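PDB 2OUX: magnesium transporter from Enterococcus faecalis, which probably carries magnesium ions across the cell membrane as a homodimer, its cytosolic N and CBS domains, present here, binding several magnesium ions themselves. Local coordinates for residues Met66-Glu71 with Thr98-Asp103; Val176-Val179 with Leu185-Val188; Asp219-Ala224 with Asp258-Ser263. One frame throughout, in Å; residues are numbered along the deposited sequence.

Contact 1 (Met66-Glu71 with Thr98-Asp103); sequences MFDVIE and TDNAVD. With MG (magnesium ion), chain D; MG (magnesium ion), chain F.
D68 and N100 are the only residue pair in contact between 66-71 and 98-103, and one hydrogen bond joins them. Followed outward, the N100 side chain starts with CB, which lies 3.6 Å from D68 OD1. CG comes next, in van der Waals contact with D68 O at 3.4 Å. At the end the two branches differ: OD1 and the nearby D68 O are both acceptors, whereas ND2 donates to D68 OD1 at 2.9 Å, with an N-H...O angle of 156°. The amide and carboxylate planes are turned 46° apart, and ND2 meets OD1 from above the carboxylate plane. N100 CB already points at the turn, and CG, beside its own backbone N (chi1 -62°), carries the amide on to D68; the two side chains cross at about a right angle. The same D68 OD1 also accepts from the backbone N of Y97, so two donors grip a buried carboxylate oxygen and tie the turn at F67-I70 to the start of helix 98-107.

D99, next to N100, and D103, a turn further along, bind metal. D99 OD2 holds one magnesium ion at 2.1 Å, with D252 as a further ligand, while D99 OD1 takes a bond from a water on that ion. D103 OD1 binds a second magnesium ion at 2.2 Å, joined there by A141 O. The carboxylates of D68 and D99 are near enough for like charges to be felt, probably offset in part by the cation. The arrangement belongs to the magnesium-binding face of the helical MgtE N domain, where helix 98-107 meets the CBS region.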
loop_
_atom_site.group_PDB
_atom_site.type_symbol
_atom_site.label_atom_id
_atom_site.label_comp_id
_atom_site.label_asym_id
_atom_site.label_seq_id
_atom_site.Cartn_x
_atom_site.Cartn_y
_atom_site.Cartn_z
HETATM N N MSE A 66 -10.663 6.521 14.720
HETATM C CA MSE A 66 -11.061 7.673 13.943
HETATM C C MSE A 66 -10.031 8.793 14.046
HETATM O O MSE A 66 -9.641 9.367 13.027
HETATM C CB MSE A 66 -12.430 8.185 14.398
HETATM C CG MSE A 66 -12.847 9.469 13.696
HETATM SE SE MSE A 66 -14.369 10.329 14.503
HETATM C CE MSE A 66 -13.555 10.833 16.174
ATOM N N PHE A 67 -9.588 9.107 15.263
ATOM C CA PHE A 67 -8.608 10.172 15.429
ATOM C C PHE A 67 -7.337 9.924 14.633
ATOM O O PHE A 67 -6.764 10.864 14.087
ATOM C CB PHE A 67 -8.286 10.402 16.905
ATOM C CG PHE A 67 -9.082 11.519 17.512
ATOM C CD1 PHE A 67 -10.418 11.333 17.851
ATOM C CD2 PHE A 67 -8.524 12.783 17.667
ATOM C CE1 PHE A 67 -11.189 12.391 18.330
ATOM C CE2 PHE A 67 -9.287 13.842 18.143
ATOM C CZ PHE A 67 -10.623 13.646 18.475
ATOM N N ASP A 68 -6.911 8.666 14.545
ATOM C CA ASP A 68 -5.723 8.326 13.769
ATOM C C ASP A 68 -5.709 9.086 12.446
ATOM O O ASP A 68 -4.652 9.434 11.944
ATOM C CB ASP A 68 -5.677 6.826 13.429
ATOM C CG ASP A 68 -5.250 5.970 14.590
ATOM O OD1 ASP A 68 -4.322 6.376 15.317
ATOM O OD2 ASP A 68 -5.833 4.877 14.759
ATOM N N VAL A 69 -6.873 9.344 11.865
ATOM C CA VAL A 69 -6.868 10.023 10.580
ATOM C C VAL A 69 -7.298 11.478 10.545
ATOM O O VAL A 69 -7.190 12.128 9.507
ATOM C CB VAL A 69 -7.684 9.239 9.546
ATOM C CG1 VAL A 69 -7.072 7.856 9.371
ATOM C CG2 VAL A 69 -9.143 9.138 9.987
ATOM N N ILE A 70 -7.795 11.994 11.665
ATOM C CA ILE A 70 -8.186 13.395 11.722
ATOM C C ILE A 70 -6.865 14.183 11.685
ATOM O O ILE A 70 -5.907 13.836 12.381
ATOM C CB ILE A 70 -8.948 13.731 13.053
ATOM C CG1 ILE A 70 -10.248 12.923 13.145
ATOM C CG2 ILE A 70 -9.225 15.224 13.126
ATOM C CD1 ILE A 70 -11.131 13.065 11.910
ATOM N N GLU A 71 -6.806 15.228 10.871
ATOM C CA GLU A 71 -5.588 16.028 10.774
ATOM C C GLU A 71 -5.242 16.655 12.121
ATOM O O GLU A 71 -5.967 17.511 12.611
ATOM C CB GLU A 71 -5.760 17.102 9.699
ATOM C CG GLU A 71 -5.622 16.555 8.289
ATOM C CD GLU A 71 -6.021 17.558 7.217
ATOM O OE1 GLU A 71 -5.520 18.703 7.255
ATOM O OE2 GLU A 71 -6.832 17.204 6.331
ATOM N N THR A 98 0.893 4.873 17.544
ATOM C CA THR A 98 1.910 5.735 18.114
ATOM C C THR A 98 2.289 6.962 17.286
ATOM O O THR A 98 2.348 8.065 17.808
ATOM C CB THR A 98 3.150 4.928 18.419
ATOM O OG1 THR A 98 2.761 3.750 19.146
ATOM C CG2 THR A 98 4.130 5.758 19.260
ATOM N N ASP A 99 2.536 6.799 15.999
ATOM C CA ASP A 99 2.918 7.961 15.215
ATOM C C ASP A 99 1.855 9.052 15.328
ATOM O O ASP A 99 2.179 10.232 15.492
ATOM C CB ASP A 99 3.157 7.574 13.752
ATOM C CG ASP A 99 1.920 7.015 13.078
ATOM O OD1 ASP A 99 0.935 6.640 13.754
ATOM O OD2 ASP A 99 1.962 6.949 11.845
ATOM N N ASN A 100 0.588 8.655 15.270
ATOM C CA ASN A 100 -0.503 9.610 15.361
ATOM C C ASN A 100 -0.632 10.186 16.761
ATOM O O ASN A 100 -0.979 11.353 16.922
ATOM C CB ASN A 100 -1.823 8.958 14.956
ATOM C CG ASN A 100 -1.817 8.479 13.515
ATOM O OD1 ASN A 100 -1.270 9.141 12.632
ATOM N ND2 ASN A 100 -2.446 7.335 13.268
ATOM N N ALA A 101 -0.360 9.372 17.774
ATOM C CA ALA A 101 -0.447 9.851 19.146
ATOM C C ALA A 101 0.609 10.937 19.378
ATOM O O ALA A 101 0.291 12.029 19.854
ATOM C CB ALA A 101 -0.252 8.700 20.120
ATOM N N VAL A 102 1.859 10.627 19.039
ATOM C CA VAL A 102 2.952 11.576 19.199
ATOM C C VAL A 102 2.616 12.902 18.515
ATOM O O VAL A 102 2.850 13.971 19.079
ATOM C CB VAL A 102 4.278 11.011 18.621
ATOM C CG1 VAL A 102 5.281 12.132 18.393
ATOM C CG2 VAL A 102 4.861 9.997 19.581
ATOM N N ASP A 103 2.055 12.842 17.311
ATOM C CA ASP A 103 1.704 14.064 16.601
ATOM C C ASP A 103 0.656 14.874 17.352
ATOM O O ASP A 103 0.789 16.092 17.497
ATOM C CB ASP A 103 1.192 13.755 15.186
ATOM C CG ASP A 103 2.290 13.267 14.269
ATOM O OD1 ASP A 103 3.419 13.139 14.765
ATOM O OD2 ASP A 103 2.023 13.005 13.069
HETATM MG MG MG D . 5.243 12.209 13.857
HETATM MG MG MG F . 0.918 6.166 10.191
HETATM O O HOH W 1 4.926 10.570 15.126
HETATM O O HOH W 2 -0.471 5.273 11.821
HETATM O O HOH W 3 4.037 11.455 12.106
HETATM O O HOH W 4 6.840 13.469 15.126
HETATM O O HOH W 5 5.559 14.000 12.752
#

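Contact 2 (Val176-Val179 with Leu185-Val188); sequences VYVV and LVGV
V178 is held by both its backbone N and its backbone O: the N donates to G187 O at 2.9 Å, nearly straight at 171°, and V178 O accepts from V186 N at 2.9 Å. G187 N adds a weak third bond to V178 O at 3.2 Å. With V186 and G187 both opposite V178, the register slips by one residue, a classic beta bulge between the pairs V178-G187 and V179-L185.

The tightly packed part is the face carrying Y177, V179, L185 and V188. Y177 and V188 lie side by side, V188 CG2 resting 4.0 Å from Y177 CD1, and L185 CD1 approaches Y177 CB at 4.0 Å. Strands 234-238 and 244-249 of the second CBS sheet cover this face, burying Y177 and V179, and Y177 also binds a magnesium ion together with A234. At the bulge the contact opens to solvent: V186 is exposed, and its CG2, set between its own N and carbonyl carbon (chi1 -59° puts CG1 anti to that carbon), leans on V178 O at 3.3 Å. The whole is a bulged antiparallel beta hairpin, the two-stranded part of the three-stranded sheet of the first CBS motif.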
loop_
_atom_site.group_PDB
_atom_site.type_symbol
_atom_site.label_atom_id
_atom_site.label_comp_id
_atom_site.label_asym_id
_atom_site.label_seq_id
_atom_site.Cartn_x
_atom_site.Cartn_y
_atom_site.Cartn_z
ATOM N N VAL A 176 6.039 -8.861 6.489
ATOM C CA VAL A 176 6.395 -9.474 7.764
ATOM C C VAL A 176 7.906 -9.399 7.873
ATOM O O VAL A 176 8.624 -9.951 7.043
ATOM C CB VAL A 176 5.960 -10.945 7.830
ATOM C CG1 VAL A 176 6.311 -11.529 9.189
ATOM C CG2 VAL A 176 4.462 -11.052 7.578
ATOM N N TYR A 177 8.394 -8.707 8.893
ATOM C CA TYR A 177 9.833 -8.568 9.068
ATOM C C TYR A 177 10.424 -9.699 9.902
ATOM O O TYR A 177 9.801 -10.187 10.844
ATOM C CB TYR A 177 10.120 -7.197 9.679
ATOM C CG TYR A 177 9.541 -6.102 8.814
ATOM C CD1 TYR A 177 10.211 -5.669 7.667
ATOM C CD2 TYR A 177 8.268 -5.583 9.072
ATOM C CE1 TYR A 177 9.628 -4.756 6.790
ATOM C CE2 TYR A 177 7.677 -4.665 8.201
ATOM C CZ TYR A 177 8.363 -4.268 7.062
ATOM O OH TYR A 177 7.751 -3.435 6.166
ATOM N N VAL A 178 11.623 -10.133 9.536
ATOM C CA VAL A 178 12.274 -11.214 10.254
ATOM C C VAL A 178 13.443 -10.656 11.043
ATOM O O VAL A 178 14.288 -9.971 10.488
ATOM C CB VAL A 178 12.792 -12.299 9.280
ATOM C CG1 VAL A 178 13.379 -13.475 10.063
ATOM C CG2 VAL A 178 11.651 -12.781 8.379
ATOM N N VAL A 179 13.476 -10.932 12.341
ATOM C CA VAL A 179 14.565 -10.457 13.191
ATOM C C VAL A 179 15.174 -11.628 13.944
ATOM O O VAL A 179 14.608 -12.714 13.967
ATOM C CB VAL A 179 14.085 -9.441 14.262
ATOM C CG1 VAL A 179 13.584 -8.163 13.607
ATOM C CG2 VAL A 179 13.003 -10.071 15.120
ATOM N N LEU A 185 17.273 -6.653 12.315
ATOM C CA LEU A 185 16.490 -6.883 11.101
ATOM C C LEU A 185 17.340 -7.712 10.153
ATOM O O LEU A 185 18.354 -7.236 9.644
ATOM C CB LEU A 185 16.128 -5.550 10.442
ATOM C CG LEU A 185 15.368 -5.611 9.109
ATOM C CD1 LEU A 185 14.047 -6.378 9.270
ATOM C CD2 LEU A 185 15.126 -4.190 8.618
ATOM N N VAL A 186 16.930 -8.951 9.912
ATOM C CA VAL A 186 17.702 -9.833 9.039
ATOM C C VAL A 186 16.984 -10.323 7.783
ATOM O O VAL A 186 17.565 -11.049 6.981
ATOM C CB VAL A 186 18.197 -11.065 9.827
ATOM C CG1 VAL A 186 19.075 -10.608 10.994
ATOM C CG2 VAL A 186 16.998 -11.882 10.332
ATOM N N GLY A 187 15.727 -9.933 7.605
ATOM C CA GLY A 187 15.004 -10.385 6.432
ATOM C C GLY A 187 13.581 -9.882 6.365
ATOM O O GLY A 187 13.108 -9.180 7.266
ATOM N N VAL A 188 12.889 -10.245 5.293
ATOM C CA VAL A 188 11.509 -9.819 5.102
ATOM C C VAL A 188 10.792 -10.752 4.134
ATOM O O VAL A 188 11.432 -11.400 3.300
ATOM C CB VAL A 188 11.449 -8.385 4.521
ATOM C CG1 VAL A 188 12.110 -8.344 3.143
ATOM C CG2 VAL A 188 10.005 -7.919 4.418
#

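Contact 3 (Asp219-Ala224 with Asp258-Ser263); sequences DQEDVA and DDEAAS
The backbones stay well apart, the closest CA atoms, those of E221 and E260, being 7.8 Å from each other, so the first turn of helix 220-230 and the last turn of helix 250-262 meet through side chains alone. E260 is the hub. Its chain bends at chi2 (-60°), and its carboxylate lies against both Q220 and E221. Q220, extended beyond CG, sends NE2 to E260 OE2 at 3.0 Å with an N-H...O angle of 151°. The amide stands almost perpendicular to the carboxylate, and NE2 comes to OE2 on its anti side, near the carboxylate plane.

E221 meets the other branch quite differently. Its carboxylate is stacked on that of E260, the planes nearly parallel, with E221 CD 3.4 Å from E260 OE1. E221 OE2 and E260 OE1 come within 3.5 Å as like charges; this may raise the proton affinity of one of the two acids unless a cation at the site offsets it, and E221 also touches a crystal neighbour that may influence its position. E221 CG lies 3.5 Å from E260 CG. Behind it, D219 caps helix 220-230, its OD2 accepting a weak bond from E221 N.

Q220 also packs on V256 and sits beside helix 139-142, touching I142, while its backbone bonds to that of E137 just before that helix. D258 forms a salt bridge with R228 of the second subunit. E260 and E137 are both magnesium-binding residues, so this acidic helix-helix contact of the second CBS motif lies at a metal site beside the dimer interface.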
loop_
_atom_site.group_PDB
_atom_site.type_symbol
_atom_site.label_atom_id
_atom_site.label_comp_id
_atom_site.label_asym_id
_atom_site.label_seq_id
_atom_site.Cartn_x
_atom_site.Cartn_y
_atom_site.Cartn_z
ATOM N N ASP A 219 16.328 11.732 6.361
ATOM C CA ASP A 219 15.374 12.777 6.032
ATOM C C ASP A 219 14.134 12.255 5.326
ATOM O O ASP A 219 14.237 11.554 4.321
ATOM C CB ASP A 219 16.034 13.830 5.152
ATOM C CG ASP A 219 15.078 14.937 4.763
ATOM O OD1 ASP A 219 14.604 15.656 5.664
ATOM O OD2 ASP A 219 14.793 15.085 3.560
ATOM N N GLN A 220 12.962 12.634 5.828
ATOM C CA GLN A 220 11.714 12.177 5.232
ATOM C C GLN A 220 11.728 12.197 3.705
ATOM O O GLN A 220 11.219 11.280 3.071
ATOM C CB GLN A 220 10.525 12.988 5.766
ATOM C CG GLN A 220 10.537 14.483 5.452
ATOM C CD GLN A 220 9.365 15.204 6.095
ATOM O OE1 GLN A 220 8.941 14.839 7.186
ATOM N NE2 GLN A 220 8.851 16.235 5.435
ATOM N N GLU A 221 12.310 13.221 3.098
ATOM C CA GLU A 221 12.339 13.255 1.639
ATOM C C GLU A 221 13.065 12.039 1.065
ATOM O O GLU A 221 12.673 11.506 0.024
ATOM C CB GLU A 221 12.986 14.555 1.126
ATOM C CG GLU A 221 11.993 15.727 1.008
ATOM C CD GLU A 221 12.513 16.907 0.171
ATOM O OE1 GLU A 221 13.481 17.576 0.603
ATOM O OE2 GLU A 221 11.946 17.164 -0.917
ATOM N N ASP A 222 14.122 11.598 1.742
ATOM C CA ASP A 222 14.870 10.437 1.271
ATOM C C ASP A 222 14.014 9.195 1.461
ATOM O O ASP A 222 13.996 8.303 0.611
ATOM C CB ASP A 222 16.196 10.283 2.031
ATOM C CG ASP A 222 17.155 11.432 1.767
ATOM O OD1 ASP A 222 17.203 11.919 0.614
ATOM O OD2 ASP A 222 17.868 11.842 2.708
ATOM N N VAL A 223 13.298 9.154 2.579
ATOM C CA VAL A 223 12.426 8.033 2.871
ATOM C C VAL A 223 11.365 7.963 1.790
ATOM O O VAL A 223 11.108 6.904 1.227
ATOM C CB VAL A 223 11.771 8.201 4.245
ATOM C CG1 VAL A 223 10.693 7.140 4.463
ATOM C CG2 VAL A 223 12.841 8.090 5.316
ATOM N N ALA A 224 10.761 9.104 1.489
ATOM C CA ALA A 224 9.733 9.183 0.463
ATOM C C ALA A 224 10.279 8.685 -0.873
ATOM O O ALA A 224 9.575 8.004 -1.621
ATOM C CB ALA A 224 9.260 10.615 0.328
ATOM N N ASP A 258 3.112 15.778 0.086
ATOM C CA ASP A 258 2.231 16.924 -0.076
ATOM C C ASP A 258 2.853 18.147 0.592
ATOM O O ASP A 258 2.773 19.262 0.065
ATOM C CB ASP A 258 0.847 16.654 0.532
ATOM C CG ASP A 258 -0.050 15.832 -0.385
ATOM O OD1 ASP A 258 0.089 15.954 -1.618
ATOM O OD2 ASP A 258 -0.908 15.075 0.123
ATOM N N ASP A 259 3.478 17.935 1.745
ATOM C CA ASP A 259 4.105 19.025 2.473
ATOM C C ASP A 259 5.323 19.585 1.742
ATOM O O ASP A 259 5.456 20.794 1.577
ATOM C CB ASP A 259 4.504 18.575 3.880
ATOM C CG ASP A 259 3.297 18.288 4.771
ATOM O OD1 ASP A 259 2.189 18.774 4.460
ATOM O OD2 ASP A 259 3.461 17.587 5.791
ATOM N N GLU A 260 6.213 18.709 1.300
ATOM C CA GLU A 260 7.403 19.155 0.590
ATOM C C GLU A 260 7.069 20.002 -0.636
ATOM O O GLU A 260 7.758 20.985 -0.936
ATOM C CB GLU A 260 8.238 17.950 0.176
ATOM C CG GLU A 260 8.914 17.251 1.339
ATOM C CD GLU A 260 9.867 18.168 2.100
ATOM O OE1 GLU A 260 10.336 19.164 1.501
ATOM O OE2 GLU A 260 10.159 17.884 3.285
ATOM N N ALA A 261 6.014 19.621 -1.343
ATOM C CA ALA A 261 5.587 20.349 -2.532
ATOM C C ALA A 261 5.104 21.744 -2.159
ATOM O O ALA A 261 5.643 22.747 -2.636
ATOM C CB ALA A 261 4.475 19.593 -3.231
ATOM N N ALA A 262 4.087 21.805 -1.306
ATOM C CA ALA A 262 3.530 23.082 -0.871
ATOM C C ALA A 262 4.636 23.985 -0.332
ATOM O O ALA A 262 4.561 25.212 -0.436
ATOM C CB ALA A 262 2.468 22.855 0.198
ATOM N N SER A 263 5.665 23.368 0.242
ATOM C CA SER A 263 6.786 24.122 0.787
ATOM C C SER A 263 7.481 24.927 -0.302
ATOM O O SER A 263 7.508 26.168 -0.172
ATOM C CB SER A 263 7.796 23.186 1.442
ATOM O OG SER A 263 8.953 23.909 1.825
#

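Overall arrangement
The three contacts follow one another along the chain without overlap. Contact 1 lies in the helical N domain, contact 2 in the first CBS motif and contact 3 in the second. The centre of contact 1 is about 26 Å from that of contact 2 and about 19 Å from that of contact 3. Contacts 2 and 3 have centres about 27 Å apart, and none touches another. Magnesium sites connect them through the fold: D252, at the start of the helix that ends in contact 3, shares a metal with D99 of contact 1, while Y177 of contact 2 shares one with A234 on the second CBS sheet. Bound ions thus bridge the N domain and both CBS motifs, consistent with a cytosolic region that responds to magnesium.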